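Long-range contacts in glucuronan lyase A (Trichoderma reesei, PDB 2ZZJ), which probably cleaves glucuronan, a beta-1,4-linked polymer of glucuronic acid, within its chains by elimination, and carries a bound calcium ion: residues T1-N6 and V224-T229; N88-I93 and F195-Y200; A94-A99 and H127-N132. One frame throughout, in Å; residues are numbered along the deposited sequence.

Contact 1: T1-N6 and V224-T229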
loop_
_atom_site.group_PDB
_atom_site.type_symbol
_atom_site.label_atom_id
_atom_site.label_comp_id
_atom_site.label_asym_id
_atom_site.label_seq_id
_atom_site.Cartn_x
_atom_site.Cartn_y
_atom_site.Cartn_z
ATOM N N THR A 1 -20.638 -1.420 -6.312
ATOM C CA THR A 1 -20.838 -2.391 -5.191
ATOM C C THR A 1 -19.496 -2.807 -4.606
ATOM O O THR A 1 -18.518 -2.949 -5.344
ATOM C CB THR A 1 -21.458 -3.659 -5.731
ATOM O OG1 THR A 1 -20.751 -3.994 -6.939
ATOM C CG2 THR A 1 -22.945 -3.433 -6.052
ATOM N N ARG A 2 -19.467 -3.052 -3.303
ATOM C CA ARG A 2 -18.225 -3.349 -2.601
ATOM C C ARG A 2 -17.938 -4.839 -2.718
ATOM O O ARG A 2 -18.834 -5.651 -2.481
ATOM C CB ARG A 2 -18.418 -2.996 -1.134
ATOM C CG ARG A 2 -17.362 -2.170 -0.512
ATOM C CD ARG A 2 -17.933 -1.405 0.699
ATOM N NE ARG A 2 -18.834 -2.217 1.506
ATOM C CZ ARG A 2 -19.388 -1.826 2.660
ATOM N NH1 ARG A 2 -19.140 -0.610 3.162
ATOM N NH2 ARG A 2 -20.192 -2.672 3.323
ATOM N N SER A 3 -16.707 -5.215 -3.055
ATOM C CA SER A 3 -16.318 -6.626 -2.976
ATOM C C SER A 3 -15.611 -6.943 -1.671
ATOM O O SER A 3 -15.521 -8.107 -1.249
ATOM C CB SER A 3 -15.449 -6.982 -4.178
ATOM O OG SER A 3 -14.284 -6.183 -4.146
ATOM N N PHE A 4 -15.126 -5.909 -0.981
ATOM C CA PHE A 4 -14.446 -6.121 0.293
ATOM C C PHE A 4 -14.688 -4.914 1.184
ATOM O O PHE A 4 -14.675 -3.781 0.684
ATOM C CB PHE A 4 -12.924 -6.304 0.082
ATOM C CG PHE A 4 -12.138 -6.472 1.356
ATOM C CD1 PHE A 4 -12.256 -7.610 2.154
ATOM C CD2 PHE A 4 -11.251 -5.468 1.753
ATOM C CE1 PHE A 4 -11.500 -7.745 3.333
ATOM C CE2 PHE A 4 -10.495 -5.583 2.920
ATOM C CZ PHE A 4 -10.606 -6.703 3.714
ATOM N N TYR A 5 -14.899 -5.152 2.477
ATOM C CA TYR A 5 -15.009 -4.060 3.451
ATOM C C TYR A 5 -14.432 -4.530 4.758
ATOM O O TYR A 5 -14.753 -5.658 5.234
ATOM C CB TYR A 5 -16.466 -3.588 3.644
ATOM C CG TYR A 5 -16.610 -2.629 4.798
ATOM C CD1 TYR A 5 -15.976 -1.364 4.777
ATOM C CD2 TYR A 5 -17.369 -2.973 5.930
ATOM C CE1 TYR A 5 -16.095 -0.471 5.872
ATOM C CE2 TYR A 5 -17.481 -2.097 7.034
ATOM C CZ TYR A 5 -16.861 -0.856 6.990
ATOM O OH TYR A 5 -16.975 0.025 8.054
ATOM N N ASN A 6 -13.570 -3.723 5.352
ATOM C CA ASN A 6 -13.081 -4.035 6.704
ATOM C C ASN A 6 -13.124 -2.818 7.595
ATOM O O ASN A 6 -12.516 -1.781 7.273
ATOM C CB ASN A 6 -11.663 -4.608 6.670
ATOM C CG ASN A 6 -11.196 -5.091 8.041
ATOM O OD1 ASN A 6 -10.630 -4.329 8.832
ATOM N ND2 ASN A 6 -11.420 -6.396 8.329
ATOM N N VAL A 224 -11.213 0.023 5.358
ATOM C CA VAL A 224 -10.633 -0.393 4.078
ATOM C C VAL A 224 -11.726 -1.016 3.229
ATOM O O VAL A 224 -12.567 -1.776 3.758
ATOM C CB VAL A 224 -9.486 -1.434 4.278
ATOM C CG1 VAL A 224 -8.758 -1.713 2.934
ATOM C CG2 VAL A 224 -8.461 -0.947 5.342
ATOM N N ALA A 225 -11.724 -0.717 1.929
ATOM C CA ALA A 225 -12.771 -1.213 1.027
ATOM C C ALA A 225 -12.239 -1.343 -0.391
ATOM O O ALA A 225 -11.328 -0.572 -0.798
ATOM C CB ALA A 225 -14.013 -0.268 1.026
ATOM N N VAL A 226 -12.826 -2.310 -1.126
ATOM C CA VAL A 226 -12.589 -2.462 -2.558
ATOM C C VAL A 226 -13.974 -2.522 -3.186
ATOM O O VAL A 226 -14.873 -3.178 -2.644
ATOM C CB VAL A 226 -11.785 -3.763 -2.923
ATOM C CG1 VAL A 226 -11.491 -3.780 -4.442
ATOM C CG2 VAL A 226 -10.476 -3.856 -2.096
ATOM N N GLY A 227 -14.165 -1.813 -4.289
ATOM C CA GLY A 227 -15.480 -1.761 -4.920
ATOM C C GLY A 227 -15.435 -1.153 -6.293
ATOM O O GLY A 227 -14.354 -0.959 -6.869
ATOM N N THR A 228 -16.616 -0.831 -6.814
ATOM C CA THR A 228 -16.730 -0.411 -8.211
ATOM C C THR A 228 -17.082 1.052 -8.384
ATOM O O THR A 228 -17.105 1.543 -9.503
ATOM C CB THR A 228 -17.739 -1.290 -8.998
ATOM O OG1 THR A 228 -19.026 -1.154 -8.426
ATOM C CG2 THR A 228 -17.337 -2.767 -8.910
ATOM N N THR A 229 -17.331 1.752 -7.277
ATOM C CA THR A 229 -17.588 3.207 -7.319
ATOM C C THR A 229 -16.750 3.910 -6.251
ATOM O O THR A 229 -16.261 3.256 -5.320
ATOM C CB THR A 229 -19.089 3.532 -7.119
ATOM O OG1 THR A 229 -19.492 3.295 -5.754
ATOM C CG2 THR A 229 -19.952 2.654 -8.055
#
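With CG swung anti to the backbone N (chi1 178°), the F4 ring is carried along the flank of V224 and V226. V224 CG1 meets the ring edge at F4 CE2, 4.2 Å away, while V226 CG2 rests 4.1 Å from F4 CB. Branched V224 and V226 thus offer apolar flanks to the F4 ring, which W13 and H58 also meet. At the other end T228 holds OG1 between its backbone N and carbonyl carbon (chi1 62°), where it accepts the chain-terminal T1 N at 2.7 Å.

Between these points lies a classic beta bulge. S3 and F4 both face V226, whose O accepts S3 N at 2.8 Å and F4 N at 3.2 Å, the two donors arriving from the same face of its carbonyl plane. Past the bulge the ladder is regular: V226 N bonds F4 O, and N6 exchanges two bonds with V224, of which N6 N to V224 O is 2.7 Å. Having no side chain, G227 admits T1 O to 3.3 Å from its CA. On the A225 face, R2 reaches back to set NH1 over one face of the Y5 ring, toward its rim; Y5 OH is bonded to E223.

T229 caps helix 230-233, whose D232 also binds T1 N and T228 N. Strand 216-227 runs between strands 2-6 and 66-76 here, with A225 bonded to G71 and G227 to F69, and its V224 and V226 side chains reach F195 of strand 192-197 in the other sheet.

Contact 2: N88-I93 and F195-Y200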
loop_
_atom_site.group_PDB
_atom_site.type_symbol
_atom_site.label_atom_id
_atom_site.label_comp_id
_atom_site.label_asym_id
_atom_site.label_seq_id
_atom_site.Cartn_x
_atom_site.Cartn_y
_atom_site.Cartn_z
ATOM N N ASN A 88 6.626 2.214 3.740
ATOM C CA ASN A 88 5.563 1.858 2.819
ATOM C C ASN A 88 4.301 1.634 3.644
ATOM O O ASN A 88 4.373 1.083 4.748
ATOM C CB ASN A 88 5.936 0.594 2.048
ATOM C CG ASN A 88 5.137 0.445 0.767
ATOM O OD1 ASN A 88 5.447 1.069 -0.263
ATOM N ND2 ASN A 88 4.098 -0.383 0.819
ATOM N N ILE A 89 3.158 2.086 3.131
ATOM C CA ILE A 89 1.909 1.951 3.881
ATOM C C ILE A 89 0.832 1.053 3.210
ATOM O O ILE A 89 -0.119 0.645 3.893
ATOM C CB ILE A 89 1.284 3.308 4.295
ATOM C CG1 ILE A 89 0.920 4.174 3.064
ATOM C CG2 ILE A 89 2.245 4.102 5.260
ATOM C CD1 ILE A 89 0.109 5.464 3.451
ATOM N N ALA A 90 0.967 0.788 1.902
ATOM C CA ALA A 90 0.046 -0.127 1.172
ATOM C C ALA A 90 0.727 -0.621 -0.090
ATOM O O ALA A 90 1.621 0.068 -0.646
ATOM C CB ALA A 90 -1.257 0.596 0.797
ATOM N N GLN A 91 0.328 -1.796 -0.573
ATOM C CA GLN A 91 0.922 -2.259 -1.835
ATOM C C GLN A 91 0.088 -3.320 -2.476
ATOM O O GLN A 91 -0.603 -4.076 -1.758
ATOM C CB GLN A 91 2.335 -2.804 -1.614
ATOM C CG GLN A 91 2.482 -3.915 -0.590
ATOM C CD GLN A 91 3.857 -4.614 -0.677
ATOM O OE1 GLN A 91 4.500 -4.594 -1.726
ATOM N NE2 GLN A 91 4.299 -5.208 0.422
ATOM N N PHE A 92 0.171 -3.363 -3.803
ATOM C CA PHE A 92 -0.337 -4.491 -4.593
ATOM C C PHE A 92 0.832 -5.358 -4.960
ATOM O O PHE A 92 1.901 -4.843 -5.383
ATOM C CB PHE A 92 -1.009 -3.982 -5.848
ATOM C CG PHE A 92 -2.288 -3.231 -5.578
ATOM C CD1 PHE A 92 -3.508 -3.932 -5.506
ATOM C CD2 PHE A 92 -2.286 -1.854 -5.397
ATOM C CE1 PHE A 92 -4.709 -3.255 -5.282
ATOM C CE2 PHE A 92 -3.493 -1.173 -5.150
ATOM C CZ PHE A 92 -4.698 -1.893 -5.088
ATOM N N ILE A 93 0.643 -6.663 -4.811
ATOM C CA ILE A 93 1.741 -7.600 -5.010
ATOM C C ILE A 93 1.235 -8.988 -5.409
ATOM O O ILE A 93 0.285 -9.539 -4.801
ATOM C CB ILE A 93 2.673 -7.628 -3.751
ATOM C CG1 ILE A 93 3.913 -8.532 -3.965
ATOM C CG2 ILE A 93 1.879 -7.995 -2.464
ATOM C CD1 ILE A 93 4.847 -8.502 -2.785
ATOM N N PHE A 195 -3.997 -7.120 -2.423
ATOM C CA PHE A 195 -4.006 -5.736 -1.953
ATOM C C PHE A 195 -3.651 -5.839 -0.481
ATOM O O PHE A 195 -4.375 -6.481 0.304
ATOM C CB PHE A 195 -5.390 -5.135 -2.146
ATOM C CG PHE A 195 -5.537 -3.755 -1.566
ATOM C CD1 PHE A 195 -4.525 -2.798 -1.726
ATOM C CD2 PHE A 195 -6.691 -3.422 -0.842
ATOM C CE1 PHE A 195 -4.659 -1.489 -1.198
ATOM C CE2 PHE A 195 -6.842 -2.098 -0.292
ATOM C CZ PHE A 195 -5.833 -1.155 -0.469
ATOM N N ARG A 196 -2.517 -5.253 -0.106
ATOM C CA ARG A 196 -2.091 -5.266 1.281
ATOM C C ARG A 196 -2.107 -3.855 1.856
ATOM O O ARG A 196 -1.725 -2.875 1.163
ATOM C CB ARG A 196 -0.669 -5.787 1.407
ATOM C CG ARG A 196 -0.464 -7.174 0.814
ATOM C CD ARG A 196 0.916 -7.599 1.172
ATOM N NE ARG A 196 1.226 -8.911 0.616
ATOM C CZ ARG A 196 2.445 -9.438 0.644
ATOM N NH1 ARG A 196 3.464 -8.765 1.208
ATOM N NH2 ARG A 196 2.643 -10.629 0.093
ATOM N N VAL A 197 -2.532 -3.748 3.115
ATOM C CA VAL A 197 -2.306 -2.489 3.836
ATOM C C VAL A 197 -1.454 -2.762 5.072
ATOM O O VAL A 197 -1.606 -3.801 5.747
ATOM C CB VAL A 197 -3.614 -1.659 4.157
ATOM C CG1 VAL A 197 -4.407 -1.317 2.875
ATOM C CG2 VAL A 197 -4.482 -2.343 5.232
ATOM N N GLY A 198 -0.544 -1.846 5.379
ATOM C CA GLY A 198 0.267 -2.021 6.567
ATOM C C GLY A 198 1.635 -1.386 6.466
ATOM O O GLY A 198 2.069 -0.975 5.379
ATOM N N LEU A 199 2.302 -1.335 7.614
ATOM C CA LEU A 199 3.608 -0.667 7.708
ATOM C C LEU A 199 4.665 -1.643 7.224
ATOM O O LEU A 199 4.875 -2.710 7.842
ATOM C CB LEU A 199 3.873 -0.257 9.161
ATOM C CG LEU A 199 5.283 0.330 9.423
ATOM C CD1 LEU A 199 5.580 1.590 8.535
ATOM C CD2 LEU A 199 5.363 0.668 10.879
ATOM N N TYR A 200 5.328 -1.271 6.140
ATOM C CA TYR A 200 6.425 -2.049 5.570
ATOM C C TYR A 200 7.660 -1.169 5.488
ATOM O O TYR A 200 7.764 -0.274 4.637
ATOM C CB TYR A 200 6.004 -2.635 4.212
ATOM C CG TYR A 200 7.131 -3.221 3.371
ATOM C CD1 TYR A 200 8.191 -3.902 3.975
ATOM C CD2 TYR A 200 7.089 -3.169 1.979
ATOM C CE1 TYR A 200 9.217 -4.471 3.205
ATOM C CE2 TYR A 200 8.123 -3.716 1.191
ATOM C CZ TYR A 200 9.165 -4.382 1.827
ATOM O OH TYR A 200 10.190 -4.933 1.091
HETATM O O HOH W 1 2.818 -1.962 2.898
#
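F92 and F195 form an offset stack, centroids 4.8 Å apart and planes at 22°. F195 holds CG anti to its backbone N (chi1 174°), which brings its CD1 over one face of the F92 ring. On the opposite side of the sheet Q91 and R196 run alongside each other, amide and guanidinium planes turned 78° apart. I93 CG2 lies 3.3 Å from R196 NE, so a methyl rests on one face of that guanidinium, toward its rim.

Backbone bonds hold this register: Q91 and R196 exchange a pair, as do N88 and Y200. Between N88 and A90 the register against 195-200 slips by one; on the other edge I89 and A90 both pair with I112 of strand 106-115, a classic beta bulge. G198 N bonds I89 O at 2.9 Å, and a water joins G198 O to N88 ND2, which also donates to A90 O. At the G198 backbone angles a CB would jam against the preceding carbonyl O, so the position calls for glycine.

Further out, E55 takes Q91 NE2 and R196 NH1, Q194 takes R196 NE, and H53 stacks on Y200. F92 and F195 meet Y70 between the sheets. The fold is a beta-jelly roll: A90, F92, F195 and V197 pack against the other sheet, while N88, Q91, R196 and Y200 form a polar face turned away from it, which may belong to the substrate groove, as in related jelly-roll lyases.

Contact 3: A94-A99 and H127-N132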
loop_
_atom_site.group_PDB
_atom_site.type_symbol
_atom_site.label_atom_id
_atom_site.label_comp_id
_atom_site.label_asym_id
_atom_site.label_seq_id
_atom_site.Cartn_x
_atom_site.Cartn_y
_atom_site.Cartn_z
ATOM N N ALA A 94 1.891 -9.555 -6.431
ATOM C CA ALA A 94 1.573 -10.902 -6.916
ATOM C C ALA A 94 2.794 -11.803 -6.816
ATOM O O ALA A 94 3.918 -11.354 -7.041
ATOM C CB ALA A 94 1.144 -10.850 -8.344
ATOM N N ASN A 95 2.556 -13.065 -6.500
ATOM C CA ASN A 95 3.560 -14.095 -6.673
ATOM C C ASN A 95 3.365 -14.687 -8.058
ATOM O O ASN A 95 2.255 -15.124 -8.421
ATOM C CB ASN A 95 3.438 -15.169 -5.596
ATOM C CG ASN A 95 4.569 -16.191 -5.661
ATOM O OD1 ASN A 95 5.677 -15.886 -6.101
ATOM N ND2 ASN A 95 4.294 -17.392 -5.207
ATOM N N ARG A 96 4.439 -14.648 -8.842
ATOM C CA ARG A 96 4.401 -15.012 -10.233
ATOM C C ARG A 96 5.449 -16.111 -10.479
ATOM O O ARG A 96 6.413 -15.877 -11.227
ATOM C CB ARG A 96 4.724 -13.782 -11.067
ATOM C CG ARG A 96 3.671 -12.715 -10.998
ATOM C CD ARG A 96 4.147 -11.427 -11.567
ATOM N NE ARG A 96 4.168 -11.390 -13.028
ATOM C CZ ARG A 96 5.274 -11.192 -13.750
ATOM N NH1 ARG A 96 6.445 -11.024 -13.137
ATOM N NH2 ARG A 96 5.202 -11.136 -15.084
ATOM N N PRO A 97 5.245 -17.311 -9.882
ATOM C CA PRO A 97 6.296 -18.349 -9.829
ATOM C C PRO A 97 6.647 -18.840 -11.239
ATOM O O PRO A 97 5.741 -19.171 -12.025
ATOM C CB PRO A 97 5.667 -19.473 -9.000
ATOM C CG PRO A 97 4.395 -18.901 -8.405
ATOM C CD PRO A 97 3.973 -17.797 -9.314
ATOM N N GLY A 98 7.950 -18.819 -11.551
ATOM C CA GLY A 98 8.465 -19.150 -12.873
ATOM C C GLY A 98 8.678 -17.965 -13.802
ATOM O O GLY A 98 9.073 -18.158 -14.962
ATOM N N ALA A 99 8.414 -16.738 -13.328
ATOM C CA ALA A 99 8.636 -15.547 -14.176
ATOM C C ALA A 99 10.131 -15.395 -14.477
ATOM O O ALA A 99 10.539 -15.048 -15.607
ATOM C CB ALA A 99 8.084 -14.265 -13.511
ATOM N N HIS A 127 6.751 -6.220 -18.973
ATOM C CA HIS A 127 6.582 -7.678 -19.157
ATOM C C HIS A 127 7.178 -8.480 -17.976
ATOM O O HIS A 127 6.582 -9.451 -17.502
ATOM C CB HIS A 127 7.202 -8.149 -20.503
ATOM C CG HIS A 127 6.952 -9.597 -20.807
ATOM N ND1 HIS A 127 5.691 -10.108 -21.040
ATOM C CD2 HIS A 127 7.803 -10.649 -20.901
ATOM C CE1 HIS A 127 5.774 -11.406 -21.271
ATOM N NE2 HIS A 127 7.043 -11.762 -21.180
ATOM N N TYR A 128 8.348 -8.077 -17.506
ATOM C CA TYR A 128 8.984 -8.721 -16.343
ATOM C C TYR A 128 8.821 -10.242 -16.321
ATOM O O TYR A 128 8.483 -10.843 -15.289
ATOM C CB TYR A 128 8.434 -8.127 -15.042
ATOM C CG TYR A 128 9.359 -8.221 -13.841
ATOM C CD1 TYR A 128 10.596 -7.575 -13.837
ATOM C CD2 TYR A 128 8.985 -8.923 -12.688
ATOM C CE1 TYR A 128 11.443 -7.631 -12.716
ATOM C CE2 TYR A 128 9.820 -8.973 -11.561
ATOM C CZ TYR A 128 11.052 -8.326 -11.593
ATOM O OH TYR A 128 11.892 -8.363 -10.494
ATOM N N ARG A 129 9.058 -10.877 -17.467
ATOM C CA ARG A 129 9.003 -12.338 -17.528
ATOM C C ARG A 129 10.021 -12.794 -18.557
ATOM O O ARG A 129 10.082 -12.221 -19.665
ATOM C CB ARG A 129 7.613 -12.818 -17.950
ATOM C CG ARG A 129 7.456 -14.322 -17.967
ATOM C CD ARG A 129 6.049 -14.731 -18.336
ATOM N NE ARG A 129 5.071 -14.278 -17.350
ATOM C CZ ARG A 129 4.833 -14.892 -16.198
ATOM N NH1 ARG A 129 5.497 -15.993 -15.856
ATOM N NH2 ARG A 129 3.920 -14.396 -15.376
ATOM N N GLN A 130 10.821 -13.797 -18.188
ATOM C CA GLN A 130 11.766 -14.427 -19.136
ATOM C C GLN A 130 11.026 -14.907 -20.389
ATOM O O GLN A 130 9.945 -15.498 -20.280
ATOM C CB GLN A 130 12.506 -15.599 -18.482
ATOM C CG GLN A 130 13.445 -15.199 -17.329
ATOM C CD GLN A 130 14.663 -14.399 -17.785
ATOM O OE1 GLN A 130 14.863 -14.143 -18.982
ATOM N NE2 GLN A 130 15.488 -14.003 -16.829
ATOM N N PRO A 131 11.613 -14.680 -21.587
ATOM C CA PRO A 131 12.969 -14.186 -21.881
ATOM C C PRO A 131 13.099 -12.660 -22.087
ATOM O O PRO A 131 14.003 -12.210 -22.827
ATOM C CB PRO A 131 13.302 -14.915 -23.193
ATOM C CG PRO A 131 11.937 -15.027 -23.921
ATOM C CD PRO A 131 10.851 -14.934 -22.829
ATOM N N ASN A 132 12.224 -11.875 -21.444
ATOM C CA ASN A 132 12.294 -10.403 -21.485
ATOM C C ASN A 132 11.842 -9.777 -20.157
ATOM O O ASN A 132 10.635 -9.588 -19.930
ATOM C CB ASN A 132 11.450 -9.854 -22.650
ATOM C CG ASN A 132 11.430 -8.334 -22.703
ATOM O OD1 ASN A 132 12.387 -7.663 -22.293
ATOM N ND2 ASN A 132 10.330 -7.778 -23.220
HETATM O O HOH W 2 9.376 -16.999 -17.814
#
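A type II beta turn, R96 to A99, ends strand 86-95 and docks on the loop between strands 118-126 and 135-145. P97 and G98 suit its two central positions, the glycine taking the positive phi (94°) needed there. The disulfide C101-C133 ties the same two regions together just beyond the contact.

R96 makes the main polar grip. Its chain bends at chi3, turning the guanidinium end-on to the carbonyl of Y128, so that NH1 (3.0 Å) and NH2 (3.3 Å) both bond Y128 O, which lies in the guanidinium plane. The second donor comes from above the carbonyl plane, and R96 NH2 adds a weak bond to H127 O. R96 NH1 also lies 3.3 Å from Y128 CD2, at the ring edge.

R129 NH2 approaches R96 NH2 to 3.5 Å, the two guanidinium planes 63° apart; D189 forms salt bridges with both arginines and would offset their like charge. A99, with only a methyl to place, sets CB over one face of the R129 guanidinium. Beside it A99 O accepts the backbone N of Q130 at 2.9 Å, an almost straight bond with 169° at the hydrogen.

In the fold
Contacts 1 and 2 belong to the two facing sheets of the jelly roll, their centres about 17 Å apart. They meet in the interior, where V224 CG1 lies 3.8 Å from F195 CE2 and V224 CG2 4.2 Å from V197 CG2. Contact 3 follows directly from contact 2 along strand 86-95, its centre about 21 Å away and about 29 Å from that of contact 1. Calcium, held by D7, K33, S36 and D222, is close to contact 1: D7 directly follows N6, D222 precedes V224 by two residues on strand 216-227, which site and contact therefore share, and the Y5 side chain is about 6 Å from the ion, against about 12 Å for that of V197.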